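TcpB (Brucella melitensis, PDB 4LQC) is a bacterial protein of the TIR family, represented here by its TIR domain, a compact alpha/beta fold built round a parallel sheet. Local coordinates at residues D8-H13 against R51-G56; P97-V102 against S113-V118. The protein carries 2 engineered substitutions. All coordinates share one frame; numbering follows the deposited sequence.

Interaction 1 (D8-H13 against R51-G56); sequences DFFIAH and RKIDQG. Engineered in segment 8-13: Ala12 (natural residue Ser).
Phe10 of strand 9-13 and Gly56 of helix 51-56 make the central contact, a CH-pi interaction: Gly56 CA stands 3.5 Å from the centroid of the Phe10 ring, 16° off the ring normal and displaced toward the rim. With CG between the backbone N and the carbonyl carbon (chi1 67°), the Phe10 ring reaches the helix, and Phe10 CE2 comes to 3.2 Å from Gly56 C. The glycine, lacking a side chain, lets its CA lie over the ring face.

Apolar packing continues at the ring's edge, where Ile53 CD1 lies in the ring plane, 3.8 Å from Phe10 CE1, the two side chains crossing at about a right angle. Ile53 CD1 also reaches CB of Ala12, an engineered residue (Ser in nature), at a looser 4.5 Å.

Polar bonding lies outside this interface: Lys52 NZ is hydrogen-bonded to the carbonyls of Ala40 and Thr42, and Gly56 O to Ser60 OG.

The axes of strand 9-13 and helix segment 51-56 run nearly antiparallel, at 165° and 9.3 Å apart at closest approach. This is helix-on-sheet packing of an alpha/beta fold, here the TIR domain, in which helix 49-57 lies against an inner strand of the parallel sheet.

Interaction 2 (P97-V102 against S113-V118); sequences PIWHKV and SLADKV
Strand 97-100 lies beside the end of helix 113-116, with 8.5 Å between Pro97 CA and Leu114 CA and 9.5 Å between Trp99 CA and Ala115 CA. At this separation the contact is made by side chains and one water, the end of the Trp99 indole reaching the helix. Lys117 is the first residue to leave helical phi/psi, with psi 117°. The helix therefore ends beside the indole, where the carbonyls of Leu114 and Lys117 both become partners of the same water.

That water accepts from Trp99 NE1 at 3.0 Å and lies at the indole edge, in the ring plane. It donates to Leu114 O at 2.7 Å and to Lys117 O; the latter separation is very short, so its exact length is doubtful. The bridge satisfies the indole N-H and joins the strand side chain to the helix terminus. Further round the same edge, Trp99 CH2 is 3.6 Å from Ala115 O, a contact made near the ring plane.

Pro97 CG meets Leu114 CD1 at 4.3 Å, and Pro97 CD meets the end of the Lys117 chain, whose NZ comes to 3.7 Å from it. CG of Lys117 is anti to the backbone N (chi1 -175°), and the extended chain beyond crosses the proline at about a right angle. Lys117 NZ is hydrogen-bonded to Ile95 O, at the start of strand 95-100.

Around this contact, Leu67 of strand 60-68 touches Pro97, Trp99 and Leu114, while Tyr104, Val107 and Arg108 of helix 104-108 pack on Ala115. Helices 104-108 and 112-116 connect strand 95-100 to its parallel neighbour 120-121, outermost within this chain, in a beta-alpha-beta crossover of the TIR fold.

How the interactions relate
Both interactions are buried and set a helix against the same parallel sheet, yet they lie on opposite sides of the chain's centre. Their own centres are about 17 Å apart, their nearest atoms about 5 Å. Strand 60-68 runs between their strands, 7-14 and 95-100. Their chemistry differs: interaction 1 is made of ring, glycine backbone and aliphatic carbon, with the Ile53 carbonyl also near the ring, whereas interaction 2, at a helix end next to the strand outermost within this chain, uses a water to bridge the indole N-H and two backbone carbonyls. Residues 97-102 also reach the second subunit through His100 and Lys101, the latter in salt bridges to Glu69 and Glu106 of that subunit.

Interaction 1 (D8-H13 against R51-G56)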
loop_
_atom_site.group_PDB
_atom_site.type_symbol
_atom_site.label_atom_id
_atom_site.label_comp_id
_atom_site.label_asym_id
_atom_site.label_seq_id
_atom_site.Cartn_x
_atom_site.Cartn_y
_atom_site.Cartn_z
ATOM N N ASP B 8 12.305 23.698 -0.594
ATOM C CA ASP B 8 11.034 23.287 -1.181
ATOM C C ASP B 8 10.293 22.262 -0.311
ATOM O O ASP B 8 9.092 22.387 -0.096
ATOM C CB ASP B 8 11.244 22.736 -2.593
ATOM C CG ASP B 8 12.074 23.667 -3.465
ATOM O OD1 ASP B 8 11.603 24.791 -3.732
ATOM O OD2 ASP B 8 13.188 23.275 -3.890
ATOM N N PHE B 9 11.003 21.256 0.192
ATOM C CA PHE B 9 10.361 20.202 0.985
ATOM C C PHE B 9 11.201 19.789 2.181
ATOM O O PHE B 9 12.434 19.838 2.124
ATOM C CB PHE B 9 10.167 18.951 0.142
ATOM C CG PHE B 9 9.326 19.157 -1.064
ATOM C CD1 PHE B 9 7.945 19.224 -0.951
ATOM C CD2 PHE B 9 9.904 19.260 -2.319
ATOM C CE1 PHE B 9 7.151 19.413 -2.065
ATOM C CE2 PHE B 9 9.117 19.442 -3.446
ATOM C CZ PHE B 9 7.736 19.520 -3.318
ATOM N N PHE B 10 10.545 19.376 3.263
ATOM C CA PHE B 10 11.196 18.490 4.225
ATOM C C PHE B 10 10.415 17.195 4.143
ATOM O O PHE B 10 9.232 17.210 3.774
ATOM C CB PHE B 10 11.225 19.056 5.650
ATOM C CG PHE B 10 9.863 19.184 6.304
ATOM C CD1 PHE B 10 9.401 18.208 7.189
ATOM C CD2 PHE B 10 9.057 20.284 6.048
ATOM C CE1 PHE B 10 8.167 18.328 7.793
ATOM C CE2 PHE B 10 7.817 20.410 6.652
ATOM C CZ PHE B 10 7.367 19.426 7.520
ATOM N N ILE B 11 11.069 16.076 4.445
ATOM C CA ILE B 11 10.380 14.787 4.410
ATOM C C ILE B 11 10.483 14.018 5.724
ATOM O O ILE B 11 11.534 13.463 6.065
ATOM C CB ILE B 11 10.803 13.927 3.199
ATOM C CG1 ILE B 11 10.097 12.584 3.235
ATOM C CG2 ILE B 11 12.294 13.742 3.169
ATOM C CD1 ILE B 11 10.016 11.908 1.876
ATOM N N ALA B 12 9.373 14.039 6.466
ATOM C CA ALA B 12 9.242 13.343 7.734
ATOM C C ALA B 12 8.932 11.873 7.491
ATOM O O ALA B 12 8.061 11.540 6.697
ATOM C CB ALA B 12 8.133 13.983 8.572
ATOM N N HIS B 13 9.633 10.990 8.191
ATOM C CA HIS B 13 9.521 9.569 7.910
ATOM C C HIS B 13 9.979 8.779 9.120
ATOM O O HIS B 13 10.743 9.283 9.950
ATOM C CB HIS B 13 10.452 9.242 6.758
ATOM C CG HIS B 13 11.872 9.631 7.018
ATOM N ND1 HIS B 13 12.312 10.936 6.940
ATOM C CD2 HIS B 13 12.952 8.892 7.366
ATOM C CE1 HIS B 13 13.604 10.982 7.222
ATOM N NE2 HIS B 13 14.017 9.755 7.485
ATOM N N ARG B 51 5.716 19.230 16.619
ATOM C CA ARG B 51 6.872 20.110 16.694
ATOM C C ARG B 51 7.824 19.869 15.537
ATOM O O ARG B 51 8.399 20.811 14.988
ATOM C CB ARG B 51 7.590 19.935 18.035
ATOM C CG ARG B 51 6.839 20.572 19.185
ATOM C CD ARG B 51 7.605 20.470 20.492
ATOM N NE ARG B 51 8.916 21.100 20.392
ATOM C CZ ARG B 51 9.136 22.401 20.560
ATOM N NH1 ARG B 51 8.128 23.221 20.842
ATOM N NH2 ARG B 51 10.369 22.882 20.446
ATOM N N LYS B 52 7.990 18.607 15.159
ATOM C CA LYS B 52 8.824 18.275 14.010
ATOM C C LYS B 52 8.235 18.845 12.714
ATOM O O LYS B 52 8.964 19.368 11.870
ATOM C CB LYS B 52 8.995 16.759 13.903
ATOM C CG LYS B 52 10.099 16.188 14.776
ATOM C CD LYS B 52 11.445 16.195 14.028
ATOM C CE LYS B 52 12.496 15.398 14.780
ATOM N NZ LYS B 52 13.524 14.818 13.851
ATOM N N ILE B 53 6.917 18.726 12.555
ATOM C CA ILE B 53 6.221 19.337 11.426
ATOM C C ILE B 53 6.369 20.872 11.427
ATOM O O ILE B 53 6.692 21.478 10.395
ATOM C CB ILE B 53 4.738 18.975 11.439
ATOM C CG1 ILE B 53 4.545 17.497 11.086
ATOM C CG2 ILE B 53 3.966 19.855 10.465
ATOM C CD1 ILE B 53 5.122 17.102 9.756
ATOM N N ASP B 54 6.111 21.494 12.576
ATOM C CA ASP B 54 6.305 22.937 12.735
ATOM C C ASP B 54 7.699 23.362 12.301
ATOM O O ASP B 54 7.857 24.292 11.498
ATOM C CB ASP B 54 6.132 23.340 14.198
ATOM C CG ASP B 54 4.680 23.473 14.600
ATOM O OD1 ASP B 54 3.823 23.568 13.689
ATOM O OD2 ASP B 54 4.407 23.489 15.828
ATOM N N GLN B 55 8.703 22.679 12.850
ATOM C CA GLN B 55 10.087 22.978 12.537
ATOM C C GLN B 55 10.356 22.930 11.031
ATOM O O GLN B 55 10.961 23.851 10.468
ATOM C CB GLN B 55 11.027 22.026 13.279
ATOM C CG GLN B 55 12.468 22.068 12.777
ATOM C CD GLN B 55 13.346 21.051 13.474
ATOM O OE1 GLN B 55 13.221 20.841 14.682
ATOM N NE2 GLN B 55 14.224 20.399 12.717
ATOM N N GLY B 56 9.900 21.863 10.383
ATOM C CA GLY B 56 10.072 21.726 8.953
ATOM C C GLY B 56 9.403 22.814 8.132
ATOM O O GLY B 56 9.979 23.317 7.165
#

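Interaction 2 (P97-V102 against S113-V118)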
loop_
_atom_site.group_PDB
_atom_site.type_symbol
_atom_site.label_atom_id
_atom_site.label_comp_id
_atom_site.label_asym_id
_atom_site.label_seq_id
_atom_site.Cartn_x
_atom_site.Cartn_y
_atom_site.Cartn_z
ATOM N N PRO B 97 0.851 14.129 2.560
ATOM C CA PRO B 97 1.056 12.732 2.939
ATOM C C PRO B 97 1.359 11.901 1.717
ATOM O O PRO B 97 0.835 12.181 0.633
ATOM C CB PRO B 97 -0.324 12.312 3.457
ATOM C CG PRO B 97 -1.005 13.597 3.821
ATOM C CD PRO B 97 -0.533 14.565 2.796
ATOM N N ILE B 98 2.189 10.881 1.888
ATOM C CA ILE B 98 2.317 9.847 0.872
ATOM C C ILE B 98 2.070 8.511 1.530
ATOM O O ILE B 98 2.757 8.160 2.506
ATOM C CB ILE B 98 3.709 9.824 0.254
ATOM C CG1 ILE B 98 3.964 11.132 -0.490
ATOM C CG2 ILE B 98 3.819 8.658 -0.726
ATOM C CD1 ILE B 98 5.407 11.292 -0.906
ATOM N N TRP B 99 1.086 7.776 1.011
ATOM C CA TRP B 99 0.749 6.457 1.536
ATOM C C TRP B 99 1.762 5.475 0.996
ATOM O O TRP B 99 1.973 5.401 -0.218
ATOM C CB TRP B 99 -0.644 6.034 1.079
ATOM C CG TRP B 99 -1.789 6.806 1.690
ATOM C CD1 TRP B 99 -1.814 8.137 2.029
ATOM C CD2 TRP B 99 -3.072 6.276 2.057
ATOM N NE1 TRP B 99 -3.039 8.461 2.572
ATOM C CE2 TRP B 99 -3.825 7.337 2.602
ATOM C CE3 TRP B 99 -3.655 5.009 1.972
ATOM C CZ2 TRP B 99 -5.142 7.168 3.051
ATOM C CZ3 TRP B 99 -4.960 4.841 2.425
ATOM C CH2 TRP B 99 -5.687 5.911 2.958
ATOM N N HIS B 100 2.403 4.714 1.876
ATOM C CA HIS B 100 3.404 3.740 1.422
ATOM C C HIS B 100 3.248 2.378 2.104
ATOM O O HIS B 100 3.497 2.226 3.299
ATOM C CB HIS B 100 4.817 4.309 1.609
ATOM C CG HIS B 100 5.906 3.465 1.028
ATOM N ND1 HIS B 100 5.930 3.078 -0.297
ATOM C CD2 HIS B 100 7.024 2.945 1.592
ATOM C CE1 HIS B 100 7.006 2.343 -0.520
ATOM N NE2 HIS B 100 7.690 2.252 0.609
ATOM N N LYS B 101 2.817 1.392 1.331
ATOM C CA LYS B 101 2.645 0.031 1.831
ATOM C C LYS B 101 1.703 -0.049 3.038
ATOM O O LYS B 101 1.913 -0.848 3.958
ATOM C CB LYS B 101 4.016 -0.623 2.096
ATOM C CG LYS B 101 4.848 -0.781 0.800
ATOM C CD LYS B 101 6.349 -1.046 1.021
ATOM C CE LYS B 101 6.624 -2.439 1.599
ATOM N NZ LYS B 101 5.983 -3.541 0.821
ATOM N N VAL B 102 0.667 0.790 3.030
ATOM C CA VAL B 102 -0.427 0.669 3.997
ATOM C C VAL B 102 -1.738 0.389 3.287
ATOM O O VAL B 102 -1.887 0.656 2.094
ATOM C CB VAL B 102 -0.639 1.951 4.826
ATOM C CG1 VAL B 102 0.427 2.079 5.891
ATOM C CG2 VAL B 102 -0.656 3.163 3.921
ATOM N N SER B 113 -9.692 10.843 9.464
ATOM C CA SER B 113 -9.515 12.048 8.648
ATOM C C SER B 113 -8.344 11.917 7.668
ATOM O O SER B 113 -8.430 12.335 6.511
ATOM C CB SER B 113 -9.345 13.278 9.533
ATOM O OG SER B 113 -8.569 12.956 10.669
ATOM N N LEU B 114 -7.255 11.317 8.127
ATOM C CA LEU B 114 -6.117 11.057 7.258
ATOM C C LEU B 114 -6.480 10.026 6.176
ATOM O O LEU B 114 -6.002 10.101 5.047
ATOM C CB LEU B 114 -4.963 10.544 8.109
ATOM C CG LEU B 114 -3.538 10.836 7.679
ATOM C CD1 LEU B 114 -3.396 12.260 7.166
ATOM C CD2 LEU B 114 -2.655 10.622 8.883
ATOM N N ALA B 115 -7.338 9.071 6.526
ATOM C CA ALA B 115 -7.684 7.974 5.621
ATOM C C ALA B 115 -8.593 8.432 4.478
ATOM O O ALA B 115 -8.692 7.767 3.424
ATOM C CB ALA B 115 -8.334 6.827 6.391
ATOM N N ASP B 116 -9.259 9.563 4.692
ATOM C CA ASP B 116 -10.161 10.106 3.692
ATOM C C ASP B 116 -9.546 11.273 2.934
ATOM O O ASP B 116 -10.032 11.643 1.861
ATOM C CB ASP B 116 -11.484 10.517 4.340
ATOM C CG ASP B 116 -12.261 9.326 4.858
ATOM O OD1 ASP B 116 -12.095 8.225 4.280
ATOM O OD2 ASP B 116 -13.024 9.483 5.839
ATOM N N LYS B 117 -8.479 11.838 3.492
ATOM C CA LYS B 117 -7.722 12.884 2.823
ATOM C C LYS B 117 -6.934 12.319 1.644
ATOM O O LYS B 117 -6.049 11.472 1.807
ATOM C CB LYS B 117 -6.779 13.570 3.800
ATOM C CG LYS B 117 -6.036 14.752 3.207
ATOM C CD LYS B 117 -4.860 15.153 4.089
ATOM C CE LYS B 117 -4.010 16.212 3.425
ATOM N NZ LYS B 117 -2.985 16.757 4.386
ATOM N N VAL B 118 -7.271 12.789 0.449
ATOM C CA VAL B 118 -6.635 12.318 -0.770
ATOM C C VAL B 118 -5.154 12.649 -0.745
ATOM O O VAL B 118 -4.764 13.763 -0.392
ATOM C CB VAL B 118 -7.266 12.953 -2.010
ATOM C CG1 VAL B 118 -6.636 12.377 -3.269
ATOM C CG2 VAL B 118 -8.758 12.711 -2.012
HETATM O O HOH W 1 -4.208 11.111 3.370
#